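Local coordinates for NDP-N-acetyl-D-galactosaminuronic acid dehydrogenase (Methanosarcina mazei Go1, PDB 3G79), which probably oxidises UDP-N-acetylmannosamine to UDP-N-acetylmannosaminuronate with two molecules of NAD, as a member of the UDP-glucose/GDP-mannose dehydrogenase family, at residues A[140-145]-A[173-178]; A[7-12]-A[203-208]; A[133-138]-A[163-168]; A[13-18]-A[101-106]; A[121-126]-A[147-152]. One frame throughout, in Å; residues are numbered along the deposited sequence.

Contact 1 of 5, residues A[140-145]-A[173-178]; sequences GMLVVL and DFALAH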
# COMPACT_ATOMS: atom_id res chain seq x y z
N GLY A 140 -10.22 -40.00 12.09
CA GLY A 140 -10.43 -39.72 10.68
C GLY A 140 -11.40 -38.60 10.31
O GLY A 140 -11.46 -38.17 9.17
N MET A 141 -12.18 -38.15 11.27
CA MET A 141 -13.01 -36.98 11.05
C MET A 141 -12.16 -35.73 10.72
O MET A 141 -11.01 -35.62 11.17
CB MET A 141 -13.82 -36.71 12.31
CG MET A 141 -14.73 -37.88 12.68
SD MET A 141 -16.32 -37.35 13.33
CE MET A 141 -15.89 -36.88 14.95
N LEU A 142 -12.74 -34.80 9.97
CA LEU A 142 -12.12 -33.48 9.78
C LEU A 142 -12.93 -32.38 10.52
O LEU A 142 -14.13 -32.30 10.35
CB LEU A 142 -11.93 -33.11 8.30
CG LEU A 142 -11.73 -31.60 8.05
CD1 LEU A 142 -10.25 -31.23 8.16
CD2 LEU A 142 -12.28 -31.11 6.65
N VAL A 143 -12.23 -31.54 11.28
CA VAL A 143 -12.85 -30.43 11.97
C VAL A 143 -12.34 -29.16 11.36
O VAL A 143 -11.13 -28.99 11.11
CB VAL A 143 -12.50 -30.48 13.51
CG1 VAL A 143 -13.15 -29.37 14.25
CG2 VAL A 143 -12.94 -31.81 14.12
N VAL A 144 -13.26 -28.24 11.09
CA VAL A 144 -12.88 -26.95 10.54
C VAL A 144 -13.41 -25.76 11.35
O VAL A 144 -14.61 -25.60 11.55
CB VAL A 144 -13.35 -26.74 9.07
CG1 VAL A 144 -12.66 -25.51 8.47
CG2 VAL A 144 -13.02 -27.93 8.24
N LEU A 145 -12.49 -24.89 11.78
CA LEU A 145 -12.88 -23.60 12.30
C LEU A 145 -13.20 -22.63 11.16
O LEU A 145 -12.28 -22.20 10.41
CB LEU A 145 -11.79 -23.01 13.19
CG LEU A 145 -11.37 -23.75 14.48
CD1 LEU A 145 -10.81 -22.79 15.52
CD2 LEU A 145 -12.53 -24.46 15.08
N ASP A 173 -4.76 -38.54 14.62
CA ASP A 173 -6.07 -39.20 14.66
C ASP A 173 -7.16 -38.51 13.86
O ASP A 173 -8.02 -39.15 13.31
CB ASP A 173 -6.53 -39.41 16.11
CG ASP A 173 -5.59 -40.30 16.89
OD1 ASP A 173 -5.12 -39.89 17.98
OD2 ASP A 173 -5.31 -41.41 16.41
N PHE A 174 -7.14 -37.18 13.84
CA PHE A 174 -8.15 -36.42 13.13
C PHE A 174 -7.49 -35.22 12.46
O PHE A 174 -6.33 -34.87 12.78
CB PHE A 174 -9.30 -36.03 14.07
CG PHE A 174 -8.89 -35.10 15.18
CD1 PHE A 174 -8.89 -33.72 14.99
CD2 PHE A 174 -8.51 -35.60 16.43
CE1 PHE A 174 -8.53 -32.83 15.99
CE2 PHE A 174 -8.14 -34.72 17.47
CZ PHE A 174 -8.15 -33.32 17.24
N ALA A 175 -8.20 -34.63 11.50
CA ALA A 175 -7.71 -33.53 10.68
C ALA A 175 -8.31 -32.21 11.17
O ALA A 175 -9.49 -32.15 11.56
CB ALA A 175 -8.09 -33.79 9.23
N LEU A 176 -7.52 -31.13 11.14
CA LEU A 176 -7.93 -29.85 11.69
C LEU A 176 -7.56 -28.73 10.75
O LEU A 176 -6.40 -28.61 10.36
CB LEU A 176 -7.21 -29.60 13.00
CG LEU A 176 -7.82 -28.92 14.22
CD1 LEU A 176 -6.73 -28.37 15.15
CD2 LEU A 176 -8.91 -27.92 14.01
N ALA A 177 -8.52 -27.86 10.46
CA ALA A 177 -8.28 -26.79 9.51
C ALA A 177 -8.87 -25.49 10.00
O ALA A 177 -9.59 -25.49 11.00
CB ALA A 177 -8.85 -27.14 8.17
N HIS A 178 -8.57 -24.39 9.30
CA HIS A 178 -9.23 -23.10 9.53
C HIS A 178 -9.61 -22.52 8.18
O HIS A 178 -8.76 -22.26 7.31
CB HIS A 178 -8.34 -22.14 10.31
CG HIS A 178 -8.94 -20.77 10.50
ND1 HIS A 178 -10.23 -20.58 10.94
CD2 HIS A 178 -8.42 -19.54 10.33
CE1 HIS A 178 -10.48 -19.29 11.03
NE2 HIS A 178 -9.41 -18.63 10.64
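The carbonyl oxygen of Leu145 receives the imidazole of His178, whose ND1 donates to Leu145 O over 2.7 Å. The bond is bent: the donor stands above the carbonyl plane, and the oxygen is tilted 26° from the ring plane. With CG anti to the backbone N of His178 (chi1 177°), the ring runs onward along the strand direction and leans toward the neighbouring strand, while the CA hydrogen of the same residue makes a longer contact with the same oxygen. Backbone pairing of Leu145 continues to Ala179.

Behind it the bonds of parallel strands 142-145 and 175-178 alternate: Ala175 N donates to Met141 O, Val143 N to Ala175 O at 2.8 Å, Ala177 N to Val143 O, and Leu145 N to Ala177 O at 3.1 Å. Just before the strands begin, Gly140 N reaches Asp173 O at 2.7 Å, a nearly straight bond made by a glycine with positive phi.

Side chains add to this on both faces. On the face bearing Leu142, Val144, Ala175 and Ala177, Leu142 CD1 leans across to Ala175 CB at 3.5 Å; on the other, Leu176 CD2 lies 3.8 Å from Val143 O.

The strands belong to the beta-alpha-beta unit completed by helix 154-166, which packs on Leu145, Phe174, Leu176 and His178, whereas helix 204-214 lies against Val144, Ala175 and Ala177, and strand 104-107 continues the Rossmann-type sheet beyond 142-145.

Contact 2 of 5, residues A[7-12]-A[203-208]; sequences KLEKLL and DEASTK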
# COMPACT_ATOMS: atom_id res chain seq x y z
N LYS A 7 -0.05 -41.94 9.64
CA LYS A 7 -1.25 -42.43 10.31
C LYS A 7 -2.53 -41.72 9.85
O LYS A 7 -3.47 -42.37 9.43
CB LYS A 7 -1.08 -42.32 11.83
CG LYS A 7 -2.19 -42.97 12.62
CD LYS A 7 -1.93 -42.75 14.07
CE LYS A 7 -3.06 -43.32 14.90
NZ LYS A 7 -2.82 -43.02 16.34
N LEU A 8 -2.56 -40.39 9.94
CA LEU A 8 -3.73 -39.60 9.51
C LEU A 8 -4.12 -39.83 8.03
O LEU A 8 -5.30 -40.10 7.72
CB LEU A 8 -3.53 -38.11 9.80
CG LEU A 8 -4.63 -37.14 9.33
CD1 LEU A 8 -6.01 -37.54 9.89
CD2 LEU A 8 -4.29 -35.69 9.69
N GLU A 9 -3.12 -39.74 7.15
CA GLU A 9 -3.27 -40.00 5.73
C GLU A 9 -4.01 -41.32 5.46
O GLU A 9 -4.86 -41.38 4.57
CB GLU A 9 -1.91 -39.98 5.03
CG GLU A 9 -1.24 -38.60 4.92
CD GLU A 9 0.29 -38.67 4.64
OE1 GLU A 9 0.89 -39.78 4.73
OE2 GLU A 9 0.88 -37.60 4.34
N LYS A 10 -3.64 -42.36 6.23
CA LYS A 10 -4.22 -43.72 6.11
C LYS A 10 -5.70 -43.75 6.52
O LYS A 10 -6.55 -44.25 5.77
CB LYS A 10 -3.49 -44.74 7.00
CG LYS A 10 -2.07 -45.09 6.62
CD LYS A 10 -1.40 -45.84 7.80
CE LYS A 10 -0.15 -46.63 7.38
NZ LYS A 10 0.82 -45.83 6.58
N LEU A 11 -5.97 -43.20 7.71
CA LEU A 11 -7.32 -43.07 8.21
C LEU A 11 -8.16 -42.34 7.22
O LEU A 11 -9.29 -42.71 6.99
CB LEU A 11 -7.33 -42.25 9.48
CG LEU A 11 -6.85 -42.95 10.72
CD1 LEU A 11 -6.56 -41.92 11.77
CD2 LEU A 11 -8.00 -43.85 11.11
N LEU A 12 -7.61 -41.26 6.67
CA LEU A 12 -8.30 -40.49 5.66
C LEU A 12 -8.54 -41.29 4.38
O LEU A 12 -9.66 -41.32 3.90
CB LEU A 12 -7.57 -39.17 5.40
CG LEU A 12 -7.98 -37.82 6.01
CD1 LEU A 12 -8.96 -37.89 7.18
CD2 LEU A 12 -6.71 -37.07 6.39
N ASP A 203 -1.47 -29.42 9.14
CA ASP A 203 -0.47 -30.17 8.41
C ASP A 203 -1.04 -30.34 7.03
O ASP A 203 -2.23 -30.03 6.82
CB ASP A 203 -0.17 -31.54 9.02
CG ASP A 203 -1.40 -32.24 9.60
OD1 ASP A 203 -1.20 -32.96 10.58
OD2 ASP A 203 -2.54 -32.10 9.09
N GLU A 204 -0.22 -30.82 6.09
CA GLU A 204 -0.62 -30.93 4.69
C GLU A 204 -1.80 -31.87 4.50
O GLU A 204 -2.67 -31.62 3.67
CB GLU A 204 0.56 -31.34 3.80
CG GLU A 204 1.91 -30.72 4.24
CD GLU A 204 2.32 -29.44 3.48
OE1 GLU A 204 3.07 -28.63 4.09
OE2 GLU A 204 1.95 -29.24 2.30
N ALA A 205 -1.87 -32.92 5.31
CA ALA A 205 -2.97 -33.86 5.24
C ALA A 205 -4.33 -33.21 5.52
O ALA A 205 -5.31 -33.49 4.81
CB ALA A 205 -2.73 -35.04 6.18
N SER A 206 -4.40 -32.35 6.55
CA SER A 206 -5.68 -31.67 6.94
C SER A 206 -6.05 -30.59 5.94
O SER A 206 -7.21 -30.41 5.61
CB SER A 206 -5.57 -31.02 8.32
OG SER A 206 -5.07 -31.92 9.30
N THR A 207 -5.04 -29.85 5.48
CA THR A 207 -5.21 -28.93 4.35
C THR A 207 -5.86 -29.59 3.15
O THR A 207 -6.80 -29.04 2.60
CB THR A 207 -3.85 -28.29 3.92
OG1 THR A 207 -3.35 -27.44 4.96
CG2 THR A 207 -4.01 -27.45 2.74
N LYS A 208 -5.35 -30.74 2.72
CA LYS A 208 -5.86 -31.40 1.53
C LYS A 208 -7.24 -31.97 1.76
O LYS A 208 -8.07 -31.98 0.83
CB LYS A 208 -4.91 -32.49 1.03
CG LYS A 208 -4.36 -32.20 -0.37
CD LYS A 208 -2.85 -32.51 -0.48
CE LYS A 208 -2.17 -31.56 -1.45
NZ LYS A 208 -0.83 -31.12 -0.92
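Leu8, Glu9 and Leu12 of the N-terminal helix 7-15 meet the first turn of helix 204-214, which flanks the sheet of the Rossmann-type domain, through apolar contacts centred on Ala205. The methyl of Ala205 points at the other helix, and Leu8 CD2 lies 3.9 Å from Ala205 CB. Leu8 is brought there by a CG anti to its own nitrogen (chi1 176°). The aliphatic part of Glu9 comes in next to it, Glu9 CG standing 4.1 Å from Ala205 CB, while its carboxylate turns back to the backbone N of Ser6. Leu12, one turn beyond Leu8, adds a looser touch, with CD2 at 4.2 Å from Ala205 O.

Polar interactions stay within 203-208. Asp203 is the N-cap of helix 204-214: its OD2 accepts from Ser206 N at 3.2 Å and from the hydroxyl of Ser206, OG to OD2 being 2.5 Å. The amide meets OD2 on the anti side, 26° out of the carboxylate plane, and the hydroxyl nearly in line with the C-O bond. Ser206 OG is also bonded to Leu176 N, linking the cap to strand 175-178.

No hydrogen bond crosses between the helices, whose segment axes lie 10.0 Å apart at 27°. Leu8 CD2 nevertheless sits 4.0 Å from Asp203 OD2, beside the capping oxygen. The contact therefore depends on hydrocarbon packing, and the buried leucine probably helps to shield the carboxylate oxygen that accepts two bonds.

Contact 3 of 5, residues A[133-138]-A[163-168]; sequences VGKYLK and EEESGL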
# COMPACT_ATOMS: atom_id res chain seq x y z
N VAL A 133 -18.03 -30.68 19.67
CA VAL A 133 -17.22 -31.41 18.70
C VAL A 133 -16.21 -32.39 19.35
O VAL A 133 -16.27 -33.60 19.08
CB VAL A 133 -16.53 -30.45 17.72
CG1 VAL A 133 -15.54 -31.20 16.80
CG2 VAL A 133 -17.59 -29.80 16.91
N GLY A 134 -15.31 -31.87 20.20
CA GLY A 134 -14.35 -32.73 20.86
C GLY A 134 -15.04 -33.93 21.50
O GLY A 134 -14.58 -35.05 21.38
N LYS A 135 -16.18 -33.66 22.15
CA LYS A 135 -16.93 -34.63 22.90
C LYS A 135 -17.31 -35.81 22.06
O LYS A 135 -17.38 -36.93 22.58
CB LYS A 135 -18.20 -33.99 23.46
CG LYS A 135 -19.05 -34.87 24.38
CD LYS A 135 -19.50 -34.10 25.64
CE LYS A 135 -20.38 -32.87 25.31
NZ LYS A 135 -20.01 -31.64 26.10
N TYR A 136 -17.55 -35.59 20.77
CA TYR A 136 -18.08 -36.68 19.93
C TYR A 136 -17.13 -37.07 18.78
O TYR A 136 -17.42 -37.96 17.97
CB TYR A 136 -19.50 -36.36 19.47
CG TYR A 136 -20.51 -36.31 20.60
CD1 TYR A 136 -20.93 -37.49 21.25
CD2 TYR A 136 -21.05 -35.10 21.03
CE1 TYR A 136 -21.85 -37.46 22.31
CE2 TYR A 136 -21.99 -35.06 22.10
CZ TYR A 136 -22.38 -36.25 22.72
OH TYR A 136 -23.29 -36.25 23.75
N LEU A 137 -15.97 -36.42 18.78
CA LEU A 137 -14.93 -36.63 17.78
C LEU A 137 -14.52 -38.10 17.62
O LEU A 137 -14.32 -38.81 18.63
CB LEU A 137 -13.70 -35.76 18.09
CG LEU A 137 -12.62 -35.64 17.02
CD1 LEU A 137 -13.19 -35.04 15.72
CD2 LEU A 137 -11.51 -34.78 17.55
N LYS A 138 -14.40 -38.55 16.36
CA LYS A 138 -13.98 -39.91 16.02
C LYS A 138 -12.76 -39.85 15.11
O LYS A 138 -12.53 -38.86 14.47
CB LYS A 138 -15.12 -40.70 15.37
CG LYS A 138 -16.37 -40.86 16.25
CD LYS A 138 -16.44 -42.16 17.07
CE LYS A 138 -15.96 -41.99 18.51
NZ LYS A 138 -16.73 -42.81 19.50
N GLU A 163 -8.54 -32.00 21.86
CA GLU A 163 -7.73 -33.11 22.34
C GLU A 163 -8.12 -33.58 23.74
O GLU A 163 -8.13 -34.78 23.98
CB GLU A 163 -6.23 -32.84 22.22
CG GLU A 163 -5.79 -32.73 20.76
CD GLU A 163 -4.29 -32.59 20.57
OE1 GLU A 163 -3.58 -32.11 21.48
OE2 GLU A 163 -3.81 -32.92 19.47
N GLU A 164 -8.45 -32.64 24.64
CA GLU A 164 -8.85 -32.97 26.01
C GLU A 164 -10.17 -33.72 25.99
O GLU A 164 -10.36 -34.66 26.74
CB GLU A 164 -9.04 -31.73 26.89
CG GLU A 164 -7.82 -30.84 27.17
CD GLU A 164 -8.17 -29.44 27.76
OE1 GLU A 164 -9.33 -28.94 27.56
OE2 GLU A 164 -7.28 -28.82 28.40
N GLU A 165 -11.10 -33.30 25.13
CA GLU A 165 -12.43 -33.89 25.18
C GLU A 165 -12.48 -35.27 24.55
O GLU A 165 -13.09 -36.21 25.09
CB GLU A 165 -13.47 -32.94 24.56
CG GLU A 165 -13.67 -31.63 25.32
CD GLU A 165 -14.56 -31.77 26.55
OE1 GLU A 165 -15.48 -32.62 26.56
OE2 GLU A 165 -14.36 -31.00 27.51
N SER A 166 -11.83 -35.40 23.39
CA SER A 166 -11.89 -36.63 22.65
C SER A 166 -10.89 -37.62 23.23
O SER A 166 -11.13 -38.82 23.27
CB SER A 166 -11.57 -36.38 21.18
OG SER A 166 -10.27 -35.83 21.04
N GLY A 167 -9.76 -37.09 23.68
CA GLY A 167 -8.61 -37.91 24.02
C GLY A 167 -7.90 -38.47 22.80
O GLY A 167 -7.35 -39.56 22.90
N LEU A 168 -7.91 -37.76 21.66
CA LEU A 168 -7.21 -38.19 20.44
C LEU A 168 -6.28 -37.07 20.01
O LEU A 168 -6.34 -35.99 20.56
CB LEU A 168 -8.19 -38.46 19.28
CG LEU A 168 -9.49 -39.28 19.39
CD1 LEU A 168 -10.46 -38.77 18.36
CD2 LEU A 168 -9.33 -40.78 19.20
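Gly134 and Glu165 bring together the C-terminal turns of helices 124-136 and 154-166, neighbouring helices in the Rossmann-type NAD-binding domain joined in sequence through strand 142-145. Backbone contact is close, because the missing side chain of Gly134 lets the helices approach to 4.9 Å between Gly134 CA and Glu165 CA. Glu165 CB rests on the peptide after the glycine, 3.6 Å from Gly134 C, and Ser166 CB lies 3.3 Å from Gly134 O.

Apolar packing follows beyond the helix ends. The side chain of Leu137 sets out toward the second segment, Leu137 CB meeting Ser166 CB at 3.8 Å. Its CG, anti to the backbone N (chi1 -169°), then carries the chain on to Leu168 and brings the CD2 branch up to the serine hydroxyl. The side chains of Leu137 and Leu168 cross obliquely, Leu168 CD1 approaching Leu137 CG.

Charge contributes at a longer range: at the outer margin Lys135 NZ and Glu165 OE1 stand 4.7 Å apart, short of a salt bridge, though their opposite charges probably attract.

Polar bonding is local. Ser166 OG is hydrogen-bonded to Leu162 O and closes an ST turn across Gly167, accepting from Leu168 N at 3.1 Å.

Contact 4 of 5, residues A[13-18]-A[101-106]; sequences KERGPI and ELDAVT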
# COMPACT_ATOMS: atom_id res chain seq x y z
N LYS A 13 -7.54 -41.98 3.85
CA LYS A 13 -7.79 -42.73 2.60
C LYS A 13 -8.79 -43.84 2.88
O LYS A 13 -9.63 -44.12 2.05
CB LYS A 13 -6.51 -43.26 1.91
CG LYS A 13 -5.81 -42.24 0.91
CD LYS A 13 -6.68 -41.71 -0.33
CE LYS A 13 -5.89 -40.69 -1.22
NZ LYS A 13 -6.66 -39.49 -1.75
N GLU A 14 -8.68 -44.46 4.06
CA GLU A 14 -9.59 -45.49 4.51
C GLU A 14 -11.06 -45.01 4.77
O GLU A 14 -12.00 -45.80 4.58
CB GLU A 14 -8.97 -46.20 5.73
CG GLU A 14 -9.92 -46.60 6.85
CD GLU A 14 -9.20 -47.05 8.12
OE1 GLU A 14 -9.89 -47.19 9.16
OE2 GLU A 14 -7.96 -47.27 8.07
N ARG A 15 -11.25 -43.74 5.17
CA ARG A 15 -12.59 -43.15 5.39
C ARG A 15 -13.21 -42.84 4.03
O ARG A 15 -14.41 -42.84 3.87
CB ARG A 15 -12.52 -41.90 6.31
CG ARG A 15 -13.86 -41.31 6.91
CD ARG A 15 -13.85 -41.05 8.53
NE ARG A 15 -15.19 -40.81 9.16
CZ ARG A 15 -15.47 -40.97 10.45
NH1 ARG A 15 -14.52 -41.40 11.27
NH2 ARG A 15 -16.70 -40.72 10.94
N GLY A 16 -12.37 -42.60 3.04
CA GLY A 16 -12.84 -42.27 1.70
C GLY A 16 -13.24 -40.81 1.56
O GLY A 16 -13.06 -40.02 2.47
N PRO A 17 -13.80 -40.44 0.40
CA PRO A 17 -14.25 -39.07 0.19
C PRO A 17 -15.33 -38.60 1.19
O PRO A 17 -16.15 -39.41 1.63
CB PRO A 17 -14.81 -39.10 -1.24
CG PRO A 17 -14.96 -40.56 -1.58
CD PRO A 17 -13.91 -41.26 -0.82
N ILE A 18 -15.31 -37.30 1.50
CA ILE A 18 -16.24 -36.67 2.43
C ILE A 18 -17.63 -36.84 1.89
O ILE A 18 -17.89 -36.52 0.73
CB ILE A 18 -15.96 -35.19 2.54
CG1 ILE A 18 -14.67 -34.94 3.31
CG2 ILE A 18 -17.06 -34.48 3.25
CD1 ILE A 18 -14.15 -33.54 3.13
N GLU A 101 -21.40 -39.35 13.56
CA GLU A 101 -21.68 -40.05 12.30
C GLU A 101 -20.95 -39.40 11.10
O GLU A 101 -21.08 -39.87 9.98
CB GLU A 101 -23.19 -40.06 11.99
CG GLU A 101 -24.18 -40.48 13.14
CD GLU A 101 -25.64 -40.02 12.87
OE1 GLU A 101 -26.58 -40.60 13.48
OE2 GLU A 101 -25.84 -39.10 12.04
N LEU A 102 -20.21 -38.31 11.31
CA LEU A 102 -19.77 -37.48 10.19
C LEU A 102 -18.36 -37.69 9.71
O LEU A 102 -17.49 -38.11 10.46
CB LEU A 102 -19.93 -35.99 10.50
CG LEU A 102 -21.23 -35.61 11.17
CD1 LEU A 102 -21.13 -34.18 11.65
CD2 LEU A 102 -22.33 -35.81 10.16
N ASP A 103 -18.16 -37.36 8.44
CA ASP A 103 -16.84 -37.21 7.82
C ASP A 103 -16.19 -35.88 8.13
O ASP A 103 -14.96 -35.81 8.25
CB ASP A 103 -16.95 -37.36 6.32
CG ASP A 103 -17.35 -38.76 5.93
OD1 ASP A 103 -18.33 -38.91 5.16
OD2 ASP A 103 -16.69 -39.70 6.42
N ALA A 104 -17.00 -34.81 8.19
CA ALA A 104 -16.43 -33.52 8.59
C ALA A 104 -17.42 -32.68 9.35
O ALA A 104 -18.63 -32.76 9.09
CB ALA A 104 -15.89 -32.74 7.38
N VAL A 105 -16.91 -31.87 10.27
CA VAL A 105 -17.73 -30.93 10.99
C VAL A 105 -17.07 -29.58 10.93
O VAL A 105 -15.87 -29.46 11.15
CB VAL A 105 -17.88 -31.28 12.46
CG1 VAL A 105 -18.87 -30.37 13.12
CG2 VAL A 105 -18.33 -32.69 12.59
N THR A 106 -17.90 -28.57 10.72
CA THR A 106 -17.53 -27.17 10.64
C THR A 106 -18.13 -26.36 11.83
O THR A 106 -19.31 -26.55 12.21
CB THR A 106 -18.00 -26.68 9.27
OG1 THR A 106 -16.87 -26.40 8.45
CG2 THR A 106 -18.89 -25.50 9.37
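Arg15 and Asp103 face each other with their flat ends almost perpendicular, the guanidinium and carboxylate planes standing 87° apart. Asp103 OD2 lies at the edge of the guanidinium, in its plane, and meets Arg15 NE over 3.3 Å, a salt bridge whose hydrogen bond is weak. The approach is through one nitrogen and one oxygen, so the paired, coplanar match of two N-H groups with two oxygens is absent.

Arg15 gets there by pointing CG anti to the backbone N (chi1 -167°) and then bending at chi2. That path brings its aliphatic part along the carboxylate as well, with Arg15 CG 3.3 Å from Asp103 OD2. Farther out, Arg15 NH2 reaches past the aspartate and lies 2.8 Å from Leu102 O, while NH1 makes a weak bond to Pro139 O.

The other oxygen of the carboxylate faces the chain that enters strand 20-24: Asp103 OD1 accepts from the backbone N of both Lys19 and Lys20. This double grip fixes the rotation of the group and presents OD2 to the arginine. Beside it, Ile18 CG2 rests 4.2 Å from Asp103 CB, and the isoleucine turns its outer parts to Arg209 and Leu213 of helix 204-214.

The helix ends at Arg15, and Gly16, with positive phi, turns the chain away; the link to strand 20-24, the first in the chain of the Rossmann-type sheet, is thus tied to the start of strand 104-107. The carboxylate divides its oxygens, OD1 to the two amides and OD2 to Arg15, and both probably help to stabilise its negative charge.

Contact 5 of 5, residues A[121-126]-A[147-152]; sequences PDFSAL and STITPG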
# COMPACT_ATOMS: atom_id res chain seq x y z
N PRO A 121 -12.69 -10.94 20.86
CA PRO A 121 -14.09 -11.35 20.73
C PRO A 121 -14.56 -12.20 21.92
O PRO A 121 -13.72 -12.71 22.67
CB PRO A 121 -14.09 -12.18 19.46
CG PRO A 121 -12.96 -11.63 18.67
CD PRO A 121 -11.90 -11.36 19.68
N ASP A 122 -15.88 -12.31 22.11
CA ASP A 122 -16.43 -13.27 23.08
C ASP A 122 -16.60 -14.60 22.38
O ASP A 122 -17.56 -14.81 21.64
CB ASP A 122 -17.76 -12.81 23.71
CG ASP A 122 -18.38 -13.87 24.63
OD1 ASP A 122 -17.63 -14.73 25.16
OD2 ASP A 122 -19.62 -13.83 24.82
N PHE A 123 -15.66 -15.49 22.65
CA PHE A 123 -15.61 -16.82 22.08
C PHE A 123 -16.44 -17.90 22.81
O PHE A 123 -16.36 -19.09 22.45
CB PHE A 123 -14.14 -17.27 22.03
CG PHE A 123 -13.29 -16.52 21.04
CD1 PHE A 123 -13.72 -16.34 19.72
CD2 PHE A 123 -12.03 -16.03 21.41
CE1 PHE A 123 -12.91 -15.68 18.78
CE2 PHE A 123 -11.21 -15.36 20.50
CZ PHE A 123 -11.65 -15.18 19.17
N SER A 124 -17.24 -17.52 23.81
CA SER A 124 -17.81 -18.53 24.71
C SER A 124 -18.70 -19.56 24.00
O SER A 124 -18.50 -20.77 24.16
CB SER A 124 -18.44 -17.91 26.00
OG SER A 124 -19.74 -17.35 25.83
N ALA A 125 -19.64 -19.09 23.19
CA ALA A 125 -20.42 -19.98 22.36
C ALA A 125 -19.55 -20.82 21.39
O ALA A 125 -19.90 -21.99 21.08
CB ALA A 125 -21.48 -19.21 21.58
N LEU A 126 -18.44 -20.23 20.92
CA LEU A 126 -17.55 -20.91 19.96
C LEU A 126 -16.88 -22.03 20.69
O LEU A 126 -16.84 -23.16 20.21
CB LEU A 126 -16.45 -19.98 19.41
CG LEU A 126 -15.29 -20.70 18.71
CD1 LEU A 126 -15.83 -21.45 17.47
CD2 LEU A 126 -14.10 -19.78 18.37
N SER A 147 -15.36 -19.82 12.13
CA SER A 147 -15.49 -18.54 12.88
C SER A 147 -14.18 -17.72 12.83
O SER A 147 -13.09 -18.27 12.82
CB SER A 147 -15.87 -18.77 14.35
OG SER A 147 -16.96 -19.69 14.51
N THR A 148 -14.30 -16.40 12.78
CA THR A 148 -13.15 -15.50 12.79
C THR A 148 -12.37 -15.66 14.11
O THR A 148 -12.91 -15.45 15.17
CB THR A 148 -13.64 -14.04 12.59
OG1 THR A 148 -14.22 -13.90 11.28
CG2 THR A 148 -12.50 -13.03 12.79
N ILE A 149 -11.11 -16.10 14.03
CA ILE A 149 -10.31 -16.33 15.24
C ILE A 149 -9.03 -15.53 15.19
O ILE A 149 -8.75 -14.90 14.17
CB ILE A 149 -10.04 -17.82 15.50
CG1 ILE A 149 -9.47 -18.49 14.24
CG2 ILE A 149 -11.34 -18.51 16.03
CD1 ILE A 149 -9.19 -20.04 14.36
N THR A 150 -8.26 -15.52 16.28
CA THR A 150 -7.02 -14.75 16.35
C THR A 150 -5.84 -15.63 16.12
O THR A 150 -5.86 -16.79 16.52
CB THR A 150 -6.80 -14.10 17.73
OG1 THR A 150 -6.65 -15.13 18.71
CG2 THR A 150 -7.96 -13.25 18.08
N PRO A 151 -4.77 -15.08 15.54
CA PRO A 151 -3.66 -15.98 15.32
C PRO A 151 -3.35 -16.82 16.54
O PRO A 151 -3.17 -16.27 17.62
CB PRO A 151 -2.51 -15.02 15.01
CG PRO A 151 -3.20 -13.92 14.24
CD PRO A 151 -4.53 -13.75 14.94
N GLY A 152 -3.25 -18.14 16.34
CA GLY A 152 -2.74 -19.05 17.36
C GLY A 152 -3.86 -19.87 17.98
O GLY A 152 -3.61 -20.80 18.73
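Leu126 and Ile149 make the close part of this contact, their side chains crossing at about a right angle with Leu126 CD2 3.8 Å from Ile149 CG2. The other branch of the leucine, CD1, lies 3.6 Å from Ser147 OG. Since CG is anti to the backbone N of Leu126 (chi1 164°), both branches extend from the helix toward the loop. The serine hydroxyl that CD1 meets is buried and bonded to Ile109 O, so an apolar branch closes over a polar group that already has its partner.

These residues belong to the Rossmann-type domain: 121-126 opens helix 124-136, whereas the loop 147-152 leads from strand 142-145 to helix 154-166. Phe123 holds the N-cap position, inside an Asx turn in which Asp122 OD1 accepts from Ser124 N at 3.1 Å.

On the partly exposed side the ring of Phe123 turns an edge to the loop. Its CE1 lies 3.6 Å from Thr148 O, near the ring plane, whereas the touch of its CZ on Thr150 CG2, at 4.3 Å, is loose. One face of the ring is lined by Pro121, two residues earlier, whose CB sits 3.7 Å above the ring plane toward the rim. Beyond the loop, Thr150 touches His300 of helix 293-305.

From the N terminus, helix 7-15 supplies the first halves of contacts 2 and 4. Contact 4 closes first, at 101-106, joining the end of that helix to the start of strand 104-107. The next three overlap: 121-126 and 133-138 both lie on helix 124-136 and pair with 147-152 and 163-168, each crossing contact 1, which closes at 173-178; contacts 3 and 5 cross one another too. Contact 2, closing at 203-208, encloses all the others. Strands 104-107 and 142-145 are hydrogen-bonded neighbours linking contacts 4 and 1, while the Lys7-Asp173 salt bridge joins contacts 2 and 1. Contact 5 lies at the opposite end of strand 142-145 from contact 3.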